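Local coordinates for beta-ketoacyl-[acyl-carrier-protein] synthase FabY (Pseudomonas aeruginosa, PDB 4CW4) that condenses acetyl-CoA with malonyl-ACP to give acetoacetyl-ACP, the primer with which fatty acid biosynthesis begins, at residues W137-A142 against V147-H152; L165-A170 against E320-Y325. All coordinates share one frame; numbering follows the deposited sequence.

Interaction 1 (W137-A142 against V147-H152)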
loop_
_atom_site.group_PDB
_atom_site.type_symbol
_atom_site.label_atom_id
_atom_site.label_comp_id
_atom_site.label_asym_id
_atom_site.label_seq_id
_atom_site.Cartn_x
_atom_site.Cartn_y
_atom_site.Cartn_z
ATOM N N TRP A 137 31.151 24.308 -25.374
ATOM C CA TRP A 137 30.434 24.498 -26.643
ATOM C C TRP A 137 30.589 25.927 -27.179
ATOM O O TRP A 137 30.567 26.895 -26.420
ATOM C CB TRP A 137 28.931 24.185 -26.506
ATOM C CG TRP A 137 28.579 22.747 -26.232
ATOM C CD1 TRP A 137 29.422 21.748 -25.856
ATOM C CD2 TRP A 137 27.273 22.152 -26.334
ATOM N NE1 TRP A 137 28.728 20.570 -25.710
ATOM C CE2 TRP A 137 27.405 20.791 -25.995
ATOM C CE3 TRP A 137 26.008 22.643 -26.674
ATOM C CZ2 TRP A 137 26.319 19.915 -25.992
ATOM C CZ3 TRP A 137 24.936 21.772 -26.676
ATOM C CH2 TRP A 137 25.100 20.422 -26.331
ATOM N N SER A 138 30.735 26.028 -28.495
ATOM C CA SER A 138 30.715 27.295 -29.215
ATOM C C SER A 138 29.300 27.616 -29.641
ATOM O O SER A 138 28.593 26.725 -30.093
ATOM C CB SER A 138 31.527 27.181 -30.521
ATOM O OG SER A 138 32.883 26.911 -30.291
ATOM N N ILE A 139 28.912 28.885 -29.546
ATOM C CA ILE A 139 27.618 29.354 -30.032
ATOM C C ILE A 139 27.814 30.630 -30.816
ATOM O O ILE A 139 28.551 31.526 -30.380
ATOM C CB ILE A 139 26.669 29.738 -28.881
ATOM C CG1 ILE A 139 26.770 28.743 -27.744
ATOM C CG2 ILE A 139 25.239 29.849 -29.392
ATOM C CD1 ILE A 139 26.200 27.374 -28.062
ATOM N N ALA A 140 27.153 30.726 -31.966
ATOM C CA ALA A 140 27.184 31.948 -32.751
ATOM C C ALA A 140 25.796 32.227 -33.294
ATOM O O ALA A 140 24.991 31.308 -33.442
ATOM C CB ALA A 140 28.177 31.827 -33.875
ATOM N N PRO A 141 25.515 33.502 -33.607
ATOM C CA PRO A 141 24.190 33.831 -34.140
ATOM C C PRO A 141 23.960 33.179 -35.493
ATOM O O PRO A 141 24.910 32.965 -36.254
ATOM C CB PRO A 141 24.228 35.361 -34.273
ATOM C CG PRO A 141 25.679 35.714 -34.302
ATOM C CD PRO A 141 26.375 34.693 -33.474
ATOM N N ALA A 142 22.707 32.845 -35.772
ATOM C CA ALA A 142 22.329 32.331 -37.080
ATOM C C ALA A 142 20.988 32.926 -37.493
ATOM O O ALA A 142 20.423 33.774 -36.789
ATOM C CB ALA A 142 22.269 30.810 -37.060
ATOM N N VAL A 147 20.674 29.271 -33.584
ATOM C CA VAL A 147 22.093 29.511 -33.340
ATOM C C VAL A 147 22.926 28.382 -33.927
ATOM O O VAL A 147 22.440 27.268 -34.116
ATOM C CB VAL A 147 22.423 29.639 -31.828
ATOM C CG1 VAL A 147 21.802 30.906 -31.247
ATOM C CG2 VAL A 147 21.975 28.397 -31.054
ATOM N N LEU A 148 24.186 28.694 -34.199
ATOM C CA LEU A 148 25.135 27.729 -34.741
ATOM C C LEU A 148 26.011 27.207 -33.609
ATOM O O LEU A 148 26.731 27.960 -32.975
ATOM C CB LEU A 148 25.988 28.384 -35.822
ATOM C CG LEU A 148 26.966 27.459 -36.544
ATOM C CD1 LEU A 148 26.245 26.329 -37.283
ATOM C CD2 LEU A 148 27.843 28.270 -37.510
ATOM N N VAL A 149 25.929 25.912 -33.347
ATOM C CA VAL A 149 26.629 25.306 -32.226
ATOM C C VAL A 149 27.753 24.414 -32.716
ATOM O O VAL A 149 27.578 23.672 -33.676
ATOM C CB VAL A 149 25.662 24.430 -31.416
ATOM C CG1 VAL A 149 26.348 23.858 -30.195
ATOM C CG2 VAL A 149 24.443 25.249 -31.020
ATOM N N SER A 150 28.902 24.485 -32.061
ATOM C CA SER A 150 29.987 23.541 -32.313
ATOM C C SER A 150 30.517 22.994 -31.016
ATOM O O SER A 150 30.597 23.693 -30.014
ATOM C CB SER A 150 31.135 24.170 -33.104
ATOM O OG SER A 150 30.676 24.563 -34.369
ATOM N N ILE A 151 30.860 21.717 -31.057
ATOM C CA ILE A 151 31.298 20.966 -29.895
ATOM C C ILE A 151 32.756 20.583 -30.107
ATOM O O ILE A 151 33.140 20.168 -31.203
ATOM C CB ILE A 151 30.417 19.711 -29.711
ATOM C CG1 ILE A 151 28.990 20.132 -29.344
ATOM C CG2 ILE A 151 31.008 18.794 -28.659
ATOM C CD1 ILE A 151 27.979 18.986 -29.302
ATOM N N HIS A 152 33.556 20.716 -29.056
ATOM C CA HIS A 152 35.012 20.532 -29.158
ATOM C C HIS A 152 35.553 19.439 -28.249
ATOM O O HIS A 152 36.728 19.055 -28.358
ATOM C CB HIS A 152 35.709 21.838 -28.816
ATOM C CG HIS A 152 35.155 23.002 -29.561
ATOM N ND1 HIS A 152 35.448 23.223 -30.885
ATOM C CD2 HIS A 152 34.256 23.949 -29.213
ATOM C CE1 HIS A 152 34.792 24.288 -31.306
ATOM N NE2 HIS A 152 34.064 24.751 -30.308
#
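A chi1 of -67° in both W137 and I151 turns CG of the one and CG1 of the other toward its own backbone N, and the two side chains run together in one direction. The I151 CG1 methylene sits over one face of the indole, 3.7 Å from the centroid of the W137 five-membered ring and 11° off its normal, a CH-pi contact. Further round the ring, W137 CE3 meets V149 CG1 at 3.7 Å, the valine crossing it at a slant. I139 and V149 share one face of the sheet, where the I139 side chain lies alongside V149, its CD1 4.0 Å from V149 CG2. I139 CG2 lies 3.7 Å from V147 CB. F157 and C155 of strand 155-163 also pack against W137.

S138, S150, A140 and L148 lie on the opposite face of the sheet. S138 OG is at the edge of the imidazole, near its plane, and 2.5 Å from H152 NE2, a hydrogen bond so short that its exact length is doubtful; the hydroxyl of S150 turns to T121 instead.

Four backbone bonds join the strands. At the S138-S150 pair, S138 N reaches S150 O at 2.8 Å, and S150 N returns to S138 O at 3.0 Å. A140 and L148 form the second hydrogen-bonded pair, with L148 N 2.8 Å from A140 O. Strand 120-124 bonds to the far edge of 147-151, making a three-stranded antiparallel sheet at the periphery of the chain, in which this contact is a classic beta hairpin with alternating hydrogen-bonded and non-hydrogen-bonded pairs.

Interaction 2 (L165-A170 against E320-Y325); sequences LTVKSA and ECIEGY
I322 on helix 319-327 points toward 165-170, where it meets L165 and V167, each at a different angle. L165 crosses it at about a right angle, bringing CD1 to within 3.9 Å of I322 CD1. V167 lies obliquely to it, with its CB 3.7 Å from I322 CG2 and its CG1 also against that methyl. Both branches of the isoleucine are used: CG2, anti to the backbone N (CG1 at chi1 -65°), meets V167 and also touches L165 CD1, while CD1, at the end of the longer arm, meets L165. All three residues are buried, and their meeting is purely apolar.

Behind this contact the loop is braced by K168, whose NZ folds back to L165 O at 2.7 Å, nearly in line with the carbonyl bond, and also forms a salt bridge with D102. On the helix, E323 looks instead to the dimer partner, pairing with R245 of the second subunit through OE1 and with the backbone N of V251 of that subunit through OE2.

The V167 side chain is about 11 Å from that of H477, a predicted active-site residue. The arrangement is an apolar loop-to-helix packing within the N-terminal half of the ketosynthase fold, beside the dimer interface.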
loop_
_atom_site.group_PDB
_atom_site.type_symbol
_atom_site.label_atom_id
_atom_site.label_comp_id
_atom_site.label_asym_id
_atom_site.label_seq_id
_atom_site.Cartn_x
_atom_site.Cartn_y
_atom_site.Cartn_z
ATOM N N LEU A 165 12.778 -7.506 -25.235
ATOM C CA LEU A 165 12.675 -8.064 -23.889
ATOM C C LEU A 165 12.934 -9.562 -23.978
ATOM O O LEU A 165 12.614 -10.200 -24.978
ATOM C CB LEU A 165 11.275 -7.828 -23.322
ATOM C CG LEU A 165 10.780 -6.388 -23.184
ATOM C CD1 LEU A 165 9.319 -6.361 -22.764
ATOM C CD2 LEU A 165 11.614 -5.641 -22.157
ATOM N N THR A 166 13.505 -10.140 -22.934
ATOM C CA THR A 166 13.694 -11.593 -22.914
ATOM C C THR A 166 12.371 -12.346 -22.701
ATOM O O THR A 166 12.287 -13.528 -22.977
ATOM C CB THR A 166 14.666 -12.016 -21.817
ATOM O OG1 THR A 166 14.118 -11.642 -20.556
ATOM C CG2 THR A 166 16.041 -11.355 -22.027
ATOM N N VAL A 167 11.363 -11.645 -22.194
ATOM C CA VAL A 167 10.034 -12.187 -21.907
ATOM C C VAL A 167 9.076 -11.725 -22.995
ATOM O O VAL A 167 9.070 -10.545 -23.350
ATOM C CB VAL A 167 9.565 -11.669 -20.524
ATOM C CG1 VAL A 167 8.089 -11.958 -20.267
ATOM C CG2 VAL A 167 10.443 -12.279 -19.436
ATOM N N LYS A 168 8.275 -12.646 -23.528
ATOM C CA LYS A 168 7.396 -12.317 -24.652
ATOM C C LYS A 168 5.918 -12.538 -24.345
ATOM O O LYS A 168 5.099 -12.338 -25.232
ATOM C CB LYS A 168 7.729 -13.156 -25.904
ATOM C CG LYS A 168 9.213 -13.265 -26.284
ATOM C CD LYS A 168 9.802 -11.971 -26.768
ATOM C CE LYS A 168 11.276 -12.154 -27.154
ATOM N NZ LYS A 168 11.867 -10.860 -27.527
ATOM N N SER A 169 5.590 -12.980 -23.128
ATOM C CA SER A 169 4.243 -13.450 -22.810
ATOM C C SER A 169 3.652 -12.799 -21.565
ATOM O O SER A 169 4.373 -12.332 -20.710
ATOM C CB SER A 169 4.251 -14.970 -22.654
ATOM O OG SER A 169 5.361 -15.390 -21.884
ATOM N N ALA A 170 2.329 -12.769 -21.498
ATOM C CA ALA A 170 1.598 -12.182 -20.369
ATOM C C ALA A 170 0.153 -12.639 -20.361
ATOM O O ALA A 170 -0.379 -13.037 -21.404
ATOM C CB ALA A 170 1.641 -10.673 -20.439
ATOM N N GLU A 320 8.921 -1.686 -18.088
ATOM C CA GLU A 320 9.728 -1.525 -16.879
ATOM C C GLU A 320 9.430 -2.629 -15.862
ATOM O O GLU A 320 10.351 -3.157 -15.215
ATOM C CB GLU A 320 9.469 -0.154 -16.258
ATOM C CG GLU A 320 9.892 1.051 -17.119
ATOM C CD GLU A 320 8.877 1.425 -18.195
ATOM O OE1 GLU A 320 7.781 0.794 -18.287
ATOM O OE2 GLU A 320 9.179 2.381 -18.942
ATOM N N CYS A 321 8.154 -2.992 -15.726
ATOM C CA CYS A 321 7.776 -4.062 -14.801
ATOM C C CYS A 321 8.343 -5.383 -15.269
ATOM O O CYS A 321 8.848 -6.158 -14.471
ATOM C CB CYS A 321 6.274 -4.163 -14.681
ATOM S SG CYS A 321 5.522 -2.726 -14.014
ATOM N N ILE A 322 8.254 -5.633 -16.571
ATOM C CA ILE A 322 8.760 -6.868 -17.123
ATOM C C ILE A 322 10.270 -6.951 -16.908
ATOM O O ILE A 322 10.781 -7.974 -16.444
ATOM C CB ILE A 322 8.387 -7.029 -18.617
ATOM C CG1 ILE A 322 6.865 -7.149 -18.784
ATOM C CG2 ILE A 322 9.097 -8.233 -19.217
ATOM C CD1 ILE A 322 6.399 -6.990 -20.224
ATOM N N GLU A 323 10.995 -5.879 -17.226
ATOM C CA GLU A 323 12.434 -5.898 -17.004
ATOM C C GLU A 323 12.801 -6.018 -15.532
ATOM O O GLU A 323 13.758 -6.707 -15.194
ATOM C CB GLU A 323 13.133 -4.698 -17.637
ATOM C CG GLU A 323 14.651 -4.832 -17.525
ATOM C CD GLU A 323 15.454 -3.705 -18.131
ATOM O OE1 GLU A 323 14.897 -2.833 -18.822
ATOM O OE2 GLU A 323 16.686 -3.711 -17.918
ATOM N N GLY A 324 12.042 -5.357 -14.663
ATOM C CA GLY A 324 12.306 -5.407 -13.223
ATOM C C GLY A 324 12.200 -6.820 -12.651
ATOM O O GLY A 324 13.050 -7.262 -11.875
ATOM N N TYR A 325 11.145 -7.536 -13.027
ATOM C CA TYR A 325 11.011 -8.921 -12.603
ATOM C C TYR A 325 12.016 -9.856 -13.280
ATOM O O TYR A 325 12.538 -10.768 -12.649
ATOM C CB TYR A 325 9.586 -9.425 -12.795
ATOM C CG TYR A 325 8.601 -8.931 -11.759
ATOM C CD1 TYR A 325 8.633 -9.406 -10.463
ATOM C CD2 TYR A 325 7.638 -7.998 -12.085
ATOM C CE1 TYR A 325 7.723 -8.966 -9.511
ATOM C CE2 TYR A 325 6.714 -7.560 -11.151
ATOM C CZ TYR A 325 6.772 -8.037 -9.860
ATOM O OH TYR A 325 5.880 -7.597 -8.914
#

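How the interactions relate
From the N terminus, interaction 1 comes first: only four residues separate its segments, so it closes a short hairpin turn. Strand 155-163 follows, and interaction 2 then opens with 165-170 and closes about 150 residues later on helix 319-327, enclosing 149 residues, of which 58 are helical and 19 lie in strands. The contacts are in series, neither nesting nor crossing. The centres of interactions 1 and 2 are about 42 Å apart, and the nearest atoms of interactions 1 and 2 are about 25 Å apart. Interaction 1 joins strands of a peripheral three-stranded sheet; interaction 2 fastens the segment leading into strand 169-171 to a helix nearer the centre of the chain.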